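Local coordinates for protein dTDP-glucose 4,6-dehydratase (Klebsiella pneumoniae, PDB 5U4Q) that binds NAD and probably acts on nucleotide sugars, as a 4,6-dehydratase or epimerase of the extended short-chain dehydrogenase family, at residues N29-D34 / A71-T76; L110-G115 / K122-A127. All coordinates share one frame; numbering follows the deposited sequence.

In the fold
Both interactions belong to the NAD-binding Rossmann fold and lie on the same side of its parallel sheet, with their centres about 12 Å apart. Interaction 1 comes first along the chain and closes before interaction 2 opens. In it, strand 29-34 is packed by helix 67-77; in interaction 2, helix 98-118 packs on strand 123-129. The sheet order 29-34, 5-9, 81-84, 123-129 puts two strands between the contacts, but their helices meet: F74 lies against the backbone of G115, its CD1 3.4 Å from the G115 C atom. Each strand also reaches NAD, 29-34 at the adenosine ribose and 123-129 at the nicotinamide ribose, which places the two along the dinucleotide.

Interaction 1 (N29-D34 / A71-T76). With NAD (nicotinamide-adenine-dinucleotide), chain C.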
loop_
_atom_site.group_PDB
_atom_site.type_symbol
_atom_site.label_atom_id
_atom_site.label_comp_id
_atom_site.label_asym_id
_atom_site.label_seq_id
_atom_site.Cartn_x
_atom_site.Cartn_y
_atom_site.Cartn_z
ATOM N N ASN A 29 -7.761 -13.847 27.849
ATOM C CA ASN A 29 -8.827 -14.295 26.981
ATOM C C ASN A 29 -8.375 -14.007 25.549
ATOM O O ASN A 29 -7.834 -12.931 25.266
ATOM C CB ASN A 29 -10.120 -13.545 27.304
ATOM C CG ASN A 29 -10.650 -13.878 28.692
ATOM O OD1 ASN A 29 -10.605 -15.026 29.138
ATOM N ND2 ASN A 29 -11.146 -12.867 29.382
ATOM N N VAL A 30 -8.532 -14.980 24.665
ATOM C CA VAL A 30 -8.104 -14.845 23.283
ATOM C C VAL A 30 -9.156 -15.319 22.331
ATOM O O VAL A 30 -9.732 -16.390 22.531
ATOM C CB VAL A 30 -6.837 -15.696 23.037
ATOM C CG1 VAL A 30 -6.407 -15.634 21.577
ATOM C CG2 VAL A 30 -5.716 -15.245 23.947
ATOM N N VAL A 31 -9.428 -14.529 21.300
ATOM C CA VAL A 31 -10.243 -14.963 20.191
ATOM C C VAL A 31 -9.268 -15.074 19.016
ATOM O O VAL A 31 -8.532 -14.121 18.716
ATOM C CB VAL A 31 -11.372 -13.986 19.840
ATOM C CG1 VAL A 31 -12.109 -14.442 18.594
ATOM C CG2 VAL A 31 -12.308 -13.837 21.044
ATOM N N GLY A 32 -9.263 -16.233 18.395
ATOM C CA GLY A 32 -8.437 -16.495 17.214
ATOM C C GLY A 32 -9.329 -16.569 15.998
ATOM O O GLY A 32 -10.432 -17.129 16.069
ATOM N N ILE A 33 -8.899 -15.959 14.885
ATOM C CA ILE A 33 -9.597 -16.110 13.624
ATOM C C ILE A 33 -8.625 -16.562 12.541
ATOM O O ILE A 33 -7.424 -16.276 12.622
ATOM C CB ILE A 33 -10.355 -14.837 13.193
ATOM C CG1 ILE A 33 -9.411 -13.682 12.846
ATOM C CG2 ILE A 33 -11.338 -14.419 14.273
ATOM C CD1 ILE A 33 -10.103 -12.502 12.192
ATOM N N ASP A 34 -9.142 -17.291 11.548
ATOM C CA ASP A 34 -8.357 -17.761 10.434
ATOM C C ASP A 34 -9.359 -18.236 9.401
ATOM O O ASP A 34 -10.419 -18.706 9.773
ATOM C CB ASP A 34 -7.461 -18.903 10.914
ATOM C CG ASP A 34 -6.270 -19.126 10.018
ATOM O OD1 ASP A 34 -6.467 -19.545 8.844
ATOM O OD2 ASP A 34 -5.133 -18.887 10.507
ATOM N N ALA A 71 -16.823 -6.788 11.154
ATOM C CA ALA A 71 -17.496 -5.808 12.002
ATOM C C ALA A 71 -18.209 -6.486 13.182
ATOM O O ALA A 71 -18.115 -6.008 14.317
ATOM C CB ALA A 71 -18.482 -4.990 11.175
ATOM N N LYS A 72 -18.895 -7.587 12.910
ATOM C CA LYS A 72 -19.586 -8.362 13.952
ATOM C C LYS A 72 -18.614 -8.875 15.016
ATOM O O LYS A 72 -18.882 -8.833 16.206
ATOM C CB LYS A 72 -20.351 -9.519 13.345
ATOM C CG LYS A 72 -21.256 -10.275 14.321
ATOM C CD LYS A 72 -21.962 -11.457 13.645
ATOM C CE LYS A 72 -22.731 -11.040 12.398
ATOM N NZ LYS A 72 -23.508 -12.155 11.767
ATOM N N LEU A 73 -17.461 -9.345 14.568
ATOM C CA LEU A 73 -16.443 -9.836 15.484
ATOM C C LEU A 73 -15.988 -8.726 16.444
ATOM O O LEU A 73 -15.989 -8.893 17.650
ATOM C CB LEU A 73 -15.255 -10.358 14.677
ATOM C CG LEU A 73 -14.013 -10.775 15.448
ATOM C CD1 LEU A 73 -14.208 -12.132 16.076
ATOM C CD2 LEU A 73 -12.825 -10.778 14.508
ATOM N N PHE A 74 -15.596 -7.586 15.892
ATOM C CA PHE A 74 -15.138 -6.502 16.709
ATOM C C PHE A 74 -16.261 -5.990 17.627
ATOM O O PHE A 74 -16.033 -5.734 18.793
ATOM C CB PHE A 74 -14.562 -5.379 15.868
ATOM C CG PHE A 74 -13.124 -5.615 15.416
ATOM C CD1 PHE A 74 -12.077 -5.120 16.160
ATOM C CD2 PHE A 74 -12.844 -6.245 14.218
ATOM C CE1 PHE A 74 -10.761 -5.310 15.726
ATOM C CE2 PHE A 74 -11.530 -6.446 13.801
ATOM C CZ PHE A 74 -10.509 -5.963 14.552
ATOM N N ALA A 75 -17.447 -5.886 17.068
ATOM C CA ALA A 75 -18.575 -5.342 17.842
ATOM C C ALA A 75 -18.963 -6.221 19.018
ATOM O O ALA A 75 -19.211 -5.718 20.110
ATOM C CB ALA A 75 -19.759 -5.157 16.952
ATOM N N THR A 76 -19.039 -7.521 18.786
ATOM C CA THR A 76 -19.450 -8.449 19.852
ATOM C C THR A 76 -18.358 -8.688 20.906
ATOM O O THR A 76 -18.639 -8.886 22.086
ATOM C CB THR A 76 -19.897 -9.810 19.280
ATOM O OG1 THR A 76 -18.837 -10.419 18.520
ATOM C CG2 THR A 76 -21.076 -9.641 18.367
HETATM P PA NAD C . 1.025 -18.648 8.018
HETATM O O1A NAD C . 1.436 -19.882 8.722
HETATM O O2A NAD C . 0.609 -18.690 6.561
HETATM O O5B NAD C . -0.141 -17.958 8.899
HETATM C C5B NAD C . -1.030 -16.956 8.420
HETATM C C4B NAD C . -2.451 -17.436 8.664
HETATM O O4B NAD C . -3.286 -16.405 8.102
HETATM C C3B NAD C . -2.784 -18.747 7.965
HETATM O O3B NAD C . -3.159 -19.813 8.851
HETATM C C2B NAD C . -3.894 -18.341 6.996
HETATM O O2B NAD C . -4.916 -19.346 6.848
HETATM C C1B NAD C . -4.422 -17.018 7.547
HETATM N N9A NAD C . -5.020 -16.149 6.520
HETATM C C8A NAD C . -4.470 -15.785 5.339
HETATM N N7A NAD C . -5.313 -15.011 4.652
HETATM C C5A NAD C . -6.413 -14.854 5.405
HETATM C C6A NAD C . -7.713 -14.173 5.233
HETATM N N6A NAD C . -8.001 -13.474 4.144
HETATM N N1A NAD C . -8.578 -14.284 6.242
HETATM C C2A NAD C . -8.334 -14.988 7.357
HETATM N N3A NAD C . -7.184 -15.659 7.570
HETATM C C4A NAD C . -6.215 -15.610 6.617
HETATM O O3 NAD C . 2.190 -17.533 8.046
HETATM P PN NAD C . 3.030 -16.968 9.297
HETATM O O1N NAD C . 2.495 -17.408 10.596
HETATM O O2N NAD C . 4.486 -17.188 8.889
HETATM O O5D NAD C . 2.741 -15.415 9.085
HETATM C C5D NAD C . 2.170 -14.542 10.055
HETATM C C4D NAD C . 2.436 -13.127 9.570
HETATM O O4D NAD C . 3.846 -12.830 9.687
HETATM C C3D NAD C . 2.066 -12.785 8.132
HETATM O O3D NAD C . 1.508 -11.469 8.125
HETATM C C2D NAD C . 3.383 -12.742 7.392
HETATM O O2D NAD C . 3.385 -11.829 6.275
HETATM C C1D NAD C . 4.349 -12.294 8.470
HETATM N N1N NAD C . 5.720 -12.794 8.245
HETATM C C2N NAD C . 6.108 -14.049 8.567
HETATM C C3N NAD C . 7.423 -14.490 8.342
HETATM C C7N NAD C . 7.938 -15.896 8.677
HETATM O O7N NAD C . 9.152 -16.136 8.597
HETATM N N7N NAD C . 7.130 -16.914 9.018
HETATM C C4N NAD C . 8.319 -13.628 7.749
HETATM C C5N NAD C . 7.904 -12.347 7.412
HETATM C C6N NAD C . 6.593 -11.948 7.645
#
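L73 of helix 67-77 lays its two methyl groups on V31 and I33, alternate residues of strand 29-34 that point to the same face. The apolar contact divides by branch. CD1 of L73 approaches V31 CG1 at 4.0 Å, where V31 and L73 lie alongside each other, pointing opposite ways. CD2 goes to the isoleucine instead, meeting I33 CG2 at 3.9 Å, end against end, and it also touches I33 CD1. With CG2 of I33 opposite the carbonyl carbon and CG1 between N and C (chi1 67°), both isoleucine branches can reach the leucine. L7 and Q60, on the neighbouring strands, touch L73 as well.

The polar contacts lie at the strand's end. D34 grips the adenosine ribose with both carboxylate oxygens: NAD O2B donates to OD1 at 2.5 Å and O3B to OD2 at 2.7 Å. Backbone N-H groups of M36 and A12 bond to OD1 and OD2 respectively, so each oxygen takes two bonds and the carboxylate's rotation is fixed. An acidic residue closing the second strand and holding both ribose hydroxyls is the hallmark of an NAD-binding Rossmann fold.

Interaction 2 (L110-G115 / K122-A127); sequences LNILEG and KHLVYA. With NAD (nicotinamide-adenine-dinucleotide), chain C.
L113 of helix 98-118 and L124 of strand 123-129 make the closest backbone approach, 8.5 Å between CA atoms, where the two segments run in roughly opposite directions. At this separation the backbones leave the contact to side chains.

L124 carries it with both methyls. Its CG stands anti to the backbone N (chi1 170°), projecting the fork toward the helix. CD1 of L124 meets I112 CG2 at 3.8 Å. The other methyl, L124 CD2, touches L113 CD2 at 3.7 Å. Both helix residues cross the leucine at about a right angle. I112 points its CB at the strand and uses its short branch; L113 leaves the helix to one side, and its CD2 end swings nearer, to L124. All three are buried, with M70 and F74 of helix 67-77 beside I112, and M164 and Y168 of helix 153-172 beside L113.

On the other face of the strand, the H123 ring has V125 CG2 3.5 Å above its plane, near the rim, and is pinned at both nitrogens, ND1 by L234 O and NE2 by T177 OG1. The outward side of the helix faces the second subunit, where N111 OD1 is hydrogen-bonded to Y99 OH of that chain.

Further along the strand, A127 brings its CB to 3.4 Å from O3D of NAD, resting the methyl against the nicotinamide ribose. Its carbonyl oxygen accepts from K158 NZ; K158 and Y154, which also bonds to NAD, match the YxxxK signature of short-chain dehydrogenases. Helix 98-118 connects the adjacent parallel strands 81-84 and 123-129, a beta-alpha-beta crossover of the Rossmann fold, and strand 123-129 runs on to the cofactor, where A127 meets the nicotinamide ribose.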
loop_
_atom_site.group_PDB
_atom_site.type_symbol
_atom_site.label_atom_id
_atom_site.label_comp_id
_atom_site.label_asym_id
_atom_site.label_seq_id
_atom_site.Cartn_x
_atom_site.Cartn_y
_atom_site.Cartn_z
ATOM N N LEU A 110 -7.794 -2.952 6.121
ATOM C CA LEU A 110 -8.740 -1.875 6.400
ATOM C C LEU A 110 -9.824 -2.350 7.363
ATOM O O LEU A 110 -10.179 -1.601 8.264
ATOM C CB LEU A 110 -9.375 -1.327 5.129
ATOM C CG LEU A 110 -10.344 -0.148 5.348
ATOM C CD1 LEU A 110 -9.720 1.028 6.081
ATOM C CD2 LEU A 110 -10.951 0.291 4.020
ATOM N N ASN A 111 -10.332 -3.579 7.186
ATOM C CA ASN A 111 -11.357 -4.102 8.125
ATOM C C ASN A 111 -10.807 -4.140 9.545
ATOM O O ASN A 111 -11.515 -3.819 10.498
ATOM C CB ASN A 111 -11.900 -5.459 7.664
ATOM C CG ASN A 111 -12.691 -5.343 6.381
ATOM O OD1 ASN A 111 -13.182 -4.254 6.064
ATOM N ND2 ASN A 111 -12.795 -6.429 5.616
ATOM N N ILE A 112 -9.552 -4.550 9.701
ATOM C CA ILE A 112 -8.911 -4.529 11.007
ATOM C C ILE A 112 -8.873 -3.084 11.560
ATOM O O ILE A 112 -9.217 -2.861 12.737
ATOM C CB ILE A 112 -7.457 -5.095 10.934
ATOM C CG1 ILE A 112 -7.455 -6.597 10.659
ATOM C CG2 ILE A 112 -6.634 -4.784 12.186
ATOM C CD1 ILE A 112 -7.823 -7.461 11.831
ATOM N N LEU A 113 -8.417 -2.124 10.742
ATOM C CA LEU A 113 -8.298 -0.738 11.211
ATOM C C LEU A 113 -9.654 -0.162 11.607
ATOM O O LEU A 113 -9.764 0.501 12.633
ATOM C CB LEU A 113 -7.624 0.138 10.170
ATOM C CG LEU A 113 -6.135 -0.114 9.910
ATOM C CD1 LEU A 113 -5.682 0.710 8.705
ATOM C CD2 LEU A 113 -5.315 0.220 11.128
ATOM N N GLU A 114 -10.663 -0.445 10.788
ATOM C CA GLU A 114 -12.032 0.019 11.080
ATOM C C GLU A 114 -12.540 -0.562 12.377
ATOM O O GLU A 114 -13.152 0.156 13.187
ATOM C CB GLU A 114 -12.966 -0.271 9.914
ATOM C CG GLU A 114 -12.835 0.761 8.806
ATOM C CD GLU A 114 -13.395 2.118 9.216
ATOM O OE1 GLU A 114 -14.638 2.180 9.334
ATOM O OE2 GLU A 114 -12.639 3.095 9.387
ATOM N N GLY A 115 -12.296 -1.856 12.597
ATOM C CA GLY A 115 -12.706 -2.520 13.827
ATOM C C GLY A 115 -12.027 -1.873 15.023
ATOM O O GLY A 115 -12.671 -1.575 16.078
ATOM N N LYS A 122 -7.133 -0.553 22.244
ATOM C CA LYS A 122 -6.055 0.213 22.878
ATOM C C LYS A 122 -4.671 0.046 22.267
ATOM O O LYS A 122 -3.805 0.893 22.488
ATOM C CB LYS A 122 -6.030 -0.044 24.380
ATOM C CG LYS A 122 -7.289 0.482 25.051
ATOM C CD LYS A 122 -7.185 0.533 26.563
ATOM C CE LYS A 122 -8.361 1.300 27.170
ATOM N NZ LYS A 122 -9.651 0.582 27.008
ATOM N N HIS A 123 -4.453 -1.050 21.529
ATOM C CA HIS A 123 -3.170 -1.249 20.853
ATOM C C HIS A 123 -3.344 -2.274 19.743
ATOM O O HIS A 123 -3.891 -3.367 19.986
ATOM C CB HIS A 123 -2.080 -1.726 21.811
ATOM C CG HIS A 123 -0.692 -1.681 21.247
ATOM N ND1 HIS A 123 0.366 -2.332 21.838
ATOM C CD2 HIS A 123 -0.181 -1.027 20.174
ATOM C CE1 HIS A 123 1.469 -2.073 21.152
ATOM N NE2 HIS A 123 1.160 -1.312 20.123
ATOM N N LEU A 124 -2.905 -1.904 18.542
ATOM C CA LEU A 124 -2.875 -2.807 17.388
ATOM C C LEU A 124 -1.428 -3.046 17.031
ATOM O O LEU A 124 -0.697 -2.114 16.689
ATOM C CB LEU A 124 -3.524 -2.179 16.170
ATOM C CG LEU A 124 -3.340 -2.929 14.837
ATOM C CD1 LEU A 124 -3.977 -4.309 14.866
ATOM C CD2 LEU A 124 -3.887 -2.071 13.714
ATOM N N VAL A 125 -1.023 -4.315 17.115
ATOM C CA VAL A 125 0.288 -4.764 16.687
ATOM C C VAL A 125 0.048 -5.552 15.416
ATOM O O VAL A 125 -0.884 -6.346 15.358
ATOM C CB VAL A 125 0.989 -5.626 17.746
ATOM C CG1 VAL A 125 2.347 -6.130 17.245
ATOM C CG2 VAL A 125 1.192 -4.831 19.021
ATOM N N TYR A 126 0.883 -5.337 14.386
ATOM C CA TYR A 126 0.599 -5.986 13.100
ATOM C C TYR A 126 1.884 -6.370 12.420
ATOM O O TYR A 126 2.925 -5.748 12.636
ATOM C CB TYR A 126 -0.293 -5.093 12.187
ATOM C CG TYR A 126 0.374 -3.799 11.804
ATOM C CD1 TYR A 126 0.367 -2.717 12.677
ATOM C CD2 TYR A 126 1.073 -3.661 10.596
ATOM C CE1 TYR A 126 1.029 -1.533 12.370
ATOM C CE2 TYR A 126 1.716 -2.472 10.272
ATOM C CZ TYR A 126 1.723 -1.422 11.170
ATOM O OH TYR A 126 2.405 -0.265 10.872
ATOM N N ALA A 127 1.783 -7.410 11.600
ATOM C CA ALA A 127 2.936 -7.921 10.877
ATOM C C ALA A 127 3.219 -7.115 9.616
ATOM O O ALA A 127 2.365 -6.975 8.740
ATOM C CB ALA A 127 2.695 -9.377 10.498
HETATM P PA NAD C . 1.025 -18.648 8.018
HETATM O O1A NAD C . 1.436 -19.882 8.722
HETATM O O2A NAD C . 0.609 -18.690 6.561
HETATM O O5B NAD C . -0.141 -17.958 8.899
HETATM C C5B NAD C . -1.030 -16.956 8.420
HETATM C C4B NAD C . -2.451 -17.436 8.664
HETATM O O4B NAD C . -3.286 -16.405 8.102
HETATM C C3B NAD C . -2.784 -18.747 7.965
HETATM O O3B NAD C . -3.159 -19.813 8.851
HETATM C C2B NAD C . -3.894 -18.341 6.996
HETATM O O2B NAD C . -4.916 -19.346 6.848
HETATM C C1B NAD C . -4.422 -17.018 7.547
HETATM N N9A NAD C . -5.020 -16.149 6.520
HETATM C C8A NAD C . -4.470 -15.785 5.339
HETATM N N7A NAD C . -5.313 -15.011 4.652
HETATM C C5A NAD C . -6.413 -14.854 5.405
HETATM C C6A NAD C . -7.713 -14.173 5.233
HETATM N N6A NAD C . -8.001 -13.474 4.144
HETATM N N1A NAD C . -8.578 -14.284 6.242
HETATM C C2A NAD C . -8.334 -14.988 7.357
HETATM N N3A NAD C . -7.184 -15.659 7.570
HETATM C C4A NAD C . -6.215 -15.610 6.617
HETATM O O3 NAD C . 2.190 -17.533 8.046
HETATM P PN NAD C . 3.030 -16.968 9.297
HETATM O O1N NAD C . 2.495 -17.408 10.596
HETATM O O2N NAD C . 4.486 -17.188 8.889
HETATM O O5D NAD C . 2.741 -15.415 9.085
HETATM C C5D NAD C . 2.170 -14.542 10.055
HETATM C C4D NAD C . 2.436 -13.127 9.570
HETATM O O4D NAD C . 3.846 -12.830 9.687
HETATM C C3D NAD C . 2.066 -12.785 8.132
HETATM O O3D NAD C . 1.508 -11.469 8.125
HETATM C C2D NAD C . 3.383 -12.742 7.392
HETATM O O2D NAD C . 3.385 -11.829 6.275
HETATM C C1D NAD C . 4.349 -12.294 8.470
HETATM N N1N NAD C . 5.720 -12.794 8.245
HETATM C C2N NAD C . 6.108 -14.049 8.567
HETATM C C3N NAD C . 7.423 -14.490 8.342
HETATM C C7N NAD C . 7.938 -15.896 8.677
HETATM O O7N NAD C . 9.152 -16.136 8.597
HETATM N N7N NAD C . 7.130 -16.914 9.018
HETATM C C4N NAD C . 8.319 -13.628 7.749
HETATM C C5N NAD C . 7.904 -12.347 7.412
HETATM C C6N NAD C . 6.593 -11.948 7.645
#